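Local structure of relaxosome protein TraM (Escherichia coli, 4QPO) at residues A[17-22]-A[32-37]. The protein binds plasmid DNA through its ribbon-helix-helix domain, the part seen here, as a homotetramer of the relaxosome, which helps TraI cut the origin of transfer for conjugation. Residues are numbered along the deposited sequence; the frame is centred on the assembly and turned at random.
Sequences AIIEKR and VSFSAT
Ile-19 of helix 9-23 packs against Val-32 and Phe-34, where the chain enters helix 34-52, and its branches divide the work. Ile-19 CG2 packs on Val-32 CG1 at 3.8 Å, while Ile-19 CD1, at the end of an extended chain (chi2 174°), carries on to the backbone of Phe-34, 3.7 Å from Phe-34 CA, and also touches Phe-34 CB. Deeper in, the methyl groups Ile-18 CG2 and Thr-37 CG2 meet at 4.0 Å. Both are anti to their own backbone N, the rotation that brings each methyl to the other helix.

Val-32 sits between Ile-19 and Arg-22 like a wedge, one methyl against each. Its CG2 meets the bent arginine chain at a slant, 3.5 Å from Arg-22 CB; the 3.2 Å approach of Val-32 CG2 to Arg-22 NH1 is doubtful, since Val-32 is poorly ordered. The guanidinium turns one face to Thr-37 OG1, with Arg-22 NH2 4.2 Å away, too far for a hydrogen bond.

No hydrogen bond links the two segments. The carbonyl oxygen of Val-32 is buried beneath the isoleucine, Val-32 O lying 3.4 Å from Ile-19 CG1, and has no polar partner in the model. At the start of helix 34-52, Ser-33 is the N-cap residue; Ser-33 O accepts the first-turn backbone bond from Thr-37 N and a weak one from Thr-37 OG1 at 3.3 Å.

The contact thus joins the C-terminal part of helix 9-23 to the start of helix 34-52, the two helices of the ribbon-helix-helix unit. Phe-34 extends it along helix 9-23, its ring meeting that of Tyr-12, and both Phe-34 and Thr-37 touch Ile-15. A second subunit adjoins it too: Phe-34 packs on Val-3 of that subunit's strand 2-6, and Ile-18 on its Met-53.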
ATOM      1  N   ALA A  17      -8.904  -2.437  16.278  1.00 75.83           N
ATOM      2  CA  ALA A  17      -8.194  -1.233  16.700  1.00 78.89           C
ATOM      3  C   ALA A  17      -8.527  -0.052  15.783  1.00 79.84           C
ATOM      4  O   ALA A  17      -8.602   1.088  16.234  1.00 80.60           O
ATOM      5  CB  ALA A  17      -6.700  -1.481  16.723  1.00 76.80           C
ATOM      6  N   ILE A  18      -8.727  -0.328  14.499  1.00 76.59           N
ATOM      7  CA  ILE A  18      -9.161   0.709  13.571  1.00 77.49           C
ATOM      8  C   ILE A  18     -10.490   1.247  14.043  1.00 77.47           C
ATOM      9  O   ILE A  18     -10.649   2.451  14.193  1.00 80.54           O
ATOM     10  CB  ILE A  18      -9.321   0.202  12.123  1.00 75.71           C
ATOM     11  CG1 ILE A  18      -8.006  -0.353  11.587  1.00 74.34           C
ATOM     12  CG2 ILE A  18      -9.821   1.329  11.217  1.00 77.09           C
ATOM     13  CD1 ILE A  18      -6.969   0.689  11.381  1.00 75.82           C
ATOM     14  N   ILE A  19     -11.430   0.333  14.279  1.00 76.61           N
ATOM     15  CA  ILE A  19     -12.760   0.660  14.781  1.00 79.39           C
ATOM     16  C   ILE A  19     -12.690   1.593  15.997  1.00 83.62           C
ATOM     17  O   ILE A  19     -13.386   2.607  16.053  1.00 86.70           O
ATOM     18  CB  ILE A  19     -13.541  -0.621  15.173  1.00 88.25           C
ATOM     19  CG1 ILE A  19     -13.794  -1.506  13.948  1.00 85.68           C
ATOM     20  CG2 ILE A  19     -14.853  -0.259  15.854  1.00 92.07           C
ATOM     21  CD1 ILE A  19     -14.432  -2.839  14.281  1.00 84.26           C
ATOM     22  N   GLU A  20     -11.830   1.244  16.951  1.00 84.16           N
ATOM     23  CA  GLU A  20     -11.669   2.011  18.186  1.00 88.54           C
ATOM     24  C   GLU A  20     -11.096   3.406  17.941  1.00 92.89           C
ATOM     25  O   GLU A  20     -11.572   4.393  18.507  1.00 94.72           O
ATOM     26  CB  GLU A  20     -10.772   1.251  19.166  1.00 88.89           C
ATOM     27  CG  GLU A  20     -11.497   0.220  20.005  1.00 94.49           C
ATOM     28  CD  GLU A  20     -12.317   0.848  21.120  1.00 99.63           C
ATOM     29  OE1 GLU A  20     -12.090   2.040  21.435  1.00103.01           O
ATOM     30  OE2 GLU A  20     -13.187   0.152  21.686  1.00100.51           O
ATOM     31  N   LYS A  21     -10.063   3.474  17.109  1.00 90.95           N
ATOM     32  CA  LYS A  21      -9.401   4.737  16.788  1.00 95.51           C
ATOM     33  C   LYS A  21     -10.339   5.683  16.033  1.00 99.55           C
ATOM     34  O   LYS A  21     -10.262   6.907  16.187  1.00103.45           O
ATOM     35  CB  LYS A  21      -8.134   4.472  15.971  1.00 93.53           C
ATOM     36  CG  LYS A  21      -7.259   5.693  15.739  1.00 97.65           C
ATOM     37  CD  LYS A  21      -5.904   5.286  15.188  1.00 96.37           C
ATOM     38  CE  LYS A  21      -4.941   6.463  15.151  1.00101.58           C
ATOM     39  NZ  LYS A  21      -3.529   6.049  14.869  1.00100.68           N
ATOM     40  N   ARG A  22     -11.224   5.111  15.218  1.00 97.51           N
ATOM     41  CA  ARG A  22     -12.230   5.897  14.511  1.00100.70           C
ATOM     42  C   ARG A  22     -13.225   6.492  15.503  1.00103.48           C
ATOM     43  O   ARG A  22     -13.487   7.691  15.474  1.00107.23           O
ATOM     44  CB  ARG A  22     -12.962   5.049  13.471  1.00101.01           C
ATOM     45  CG  ARG A  22     -12.078   4.466  12.372  1.00100.20           C
ATOM     46  CD  ARG A  22     -12.017   5.350  11.141  1.00103.64           C
ATOM     47  NE  ARG A  22     -11.961   4.570   9.904  1.00101.22           N
ATOM     48  CZ  ARG A  22     -13.028   4.239   9.183  1.00101.36           C
ATOM     49  NH1 ARG A  22     -14.233   4.624   9.576  1.00104.21           N
ATOM     50  NH2 ARG A  22     -12.896   3.531   8.068  1.00 99.00           N
ATOM     51  N   VAL A  32     -18.858   2.647  11.645  1.00130.32           N
ATOM     52  CA  VAL A  32     -17.513   2.046  11.656  1.00120.98           C
ATOM     53  C   VAL A  32     -17.539   0.580  12.134  1.00112.34           C
ATOM     54  O   VAL A  32     -16.579   0.064  12.715  1.00113.62           O
ATOM     55  CB  VAL A  32     -16.487   2.904  12.491  1.00161.33           C
ATOM     56  CG1 VAL A  32     -16.546   2.659  14.012  1.00161.04           C
ATOM     57  CG2 VAL A  32     -15.080   2.667  11.976  1.00157.12           C
ATOM     58  N   SER A  33     -18.635  -0.103  11.819  1.00104.79           N
ATOM     59  CA  SER A  33     -18.760  -1.536  12.065  1.00 93.11           C
ATOM     60  C   SER A  33     -17.594  -2.345  11.478  1.00 82.16           C
ATOM     61  O   SER A  33     -16.854  -1.864  10.608  1.00 73.56           O
ATOM     62  CB  SER A  33     -20.071  -2.045  11.483  1.00 92.79           C
ATOM     63  OG  SER A  33     -20.108  -1.805  10.089  1.00 90.64           O
ATOM     64  N   PHE A  34     -17.438  -3.574  11.958  1.00 66.44           N
ATOM     65  CA  PHE A  34     -16.332  -4.410  11.534  1.00 60.93           C
ATOM     66  C   PHE A  34     -16.377  -4.615  10.019  1.00 55.59           C
ATOM     67  O   PHE A  34     -15.374  -4.423   9.318  1.00 51.72           O
ATOM     68  CB  PHE A  34     -16.355  -5.758  12.262  1.00 62.51           C
ATOM     69  CG  PHE A  34     -15.187  -6.646  11.923  1.00 61.18           C
ATOM     70  CD1 PHE A  34     -15.229  -7.487  10.820  1.00 59.16           C
ATOM     71  CD2 PHE A  34     -14.041  -6.639  12.700  1.00 62.17           C
ATOM     72  CE1 PHE A  34     -14.151  -8.299  10.510  1.00 57.03           C
ATOM     73  CE2 PHE A  34     -12.964  -7.452  12.385  1.00 58.13           C
ATOM     74  CZ  PHE A  34     -13.022  -8.278  11.293  1.00 56.83           C
ATOM     75  N   SER A  35     -17.548  -4.997   9.525  1.00 56.40           N
ATOM     76  CA  SER A  35     -17.706  -5.340   8.113  1.00 57.52           C
ATOM     77  C   SER A  35     -17.425  -4.150   7.221  1.00 56.42           C
ATOM     78  O   SER A  35     -16.760  -4.279   6.212  1.00 53.70           O
ATOM     79  CB  SER A  35     -19.118  -5.866   7.841  1.00 62.47           C
ATOM     80  OG  SER A  35     -19.321  -7.109   8.485  1.00 63.68           O
ATOM     81  N   ALA A  36     -17.949  -2.990   7.597  1.00 62.04           N
ATOM     82  CA  ALA A  36     -17.772  -1.789   6.793  1.00 62.87           C
ATOM     83  C   ALA A  36     -16.289  -1.488   6.621  1.00 60.23           C
ATOM     84  O   ALA A  36     -15.832  -1.186   5.519  1.00 58.83           O
ATOM     85  CB  ALA A  36     -18.494  -0.608   7.430  1.00 67.38           C
ATOM     86  N   THR A  37     -15.545  -1.606   7.718  1.00 60.85           N
ATOM     87  CA  THR A  37     -14.115  -1.356   7.730  1.00 59.73           C
ATOM     88  C   THR A  37     -13.365  -2.413   6.923  1.00 54.93           C
ATOM     89  O   THR A  37     -12.507  -2.081   6.105  1.00 52.04           O
ATOM     90  CB  THR A  37     -13.580  -1.311   9.178  1.00 62.83           C
ATOM     91  OG1 THR A  37     -14.102  -0.149   9.816  1.00 70.19           O
ATOM     92  CG2 THR A  37     -12.067  -1.227   9.206  1.00 62.28           C
TER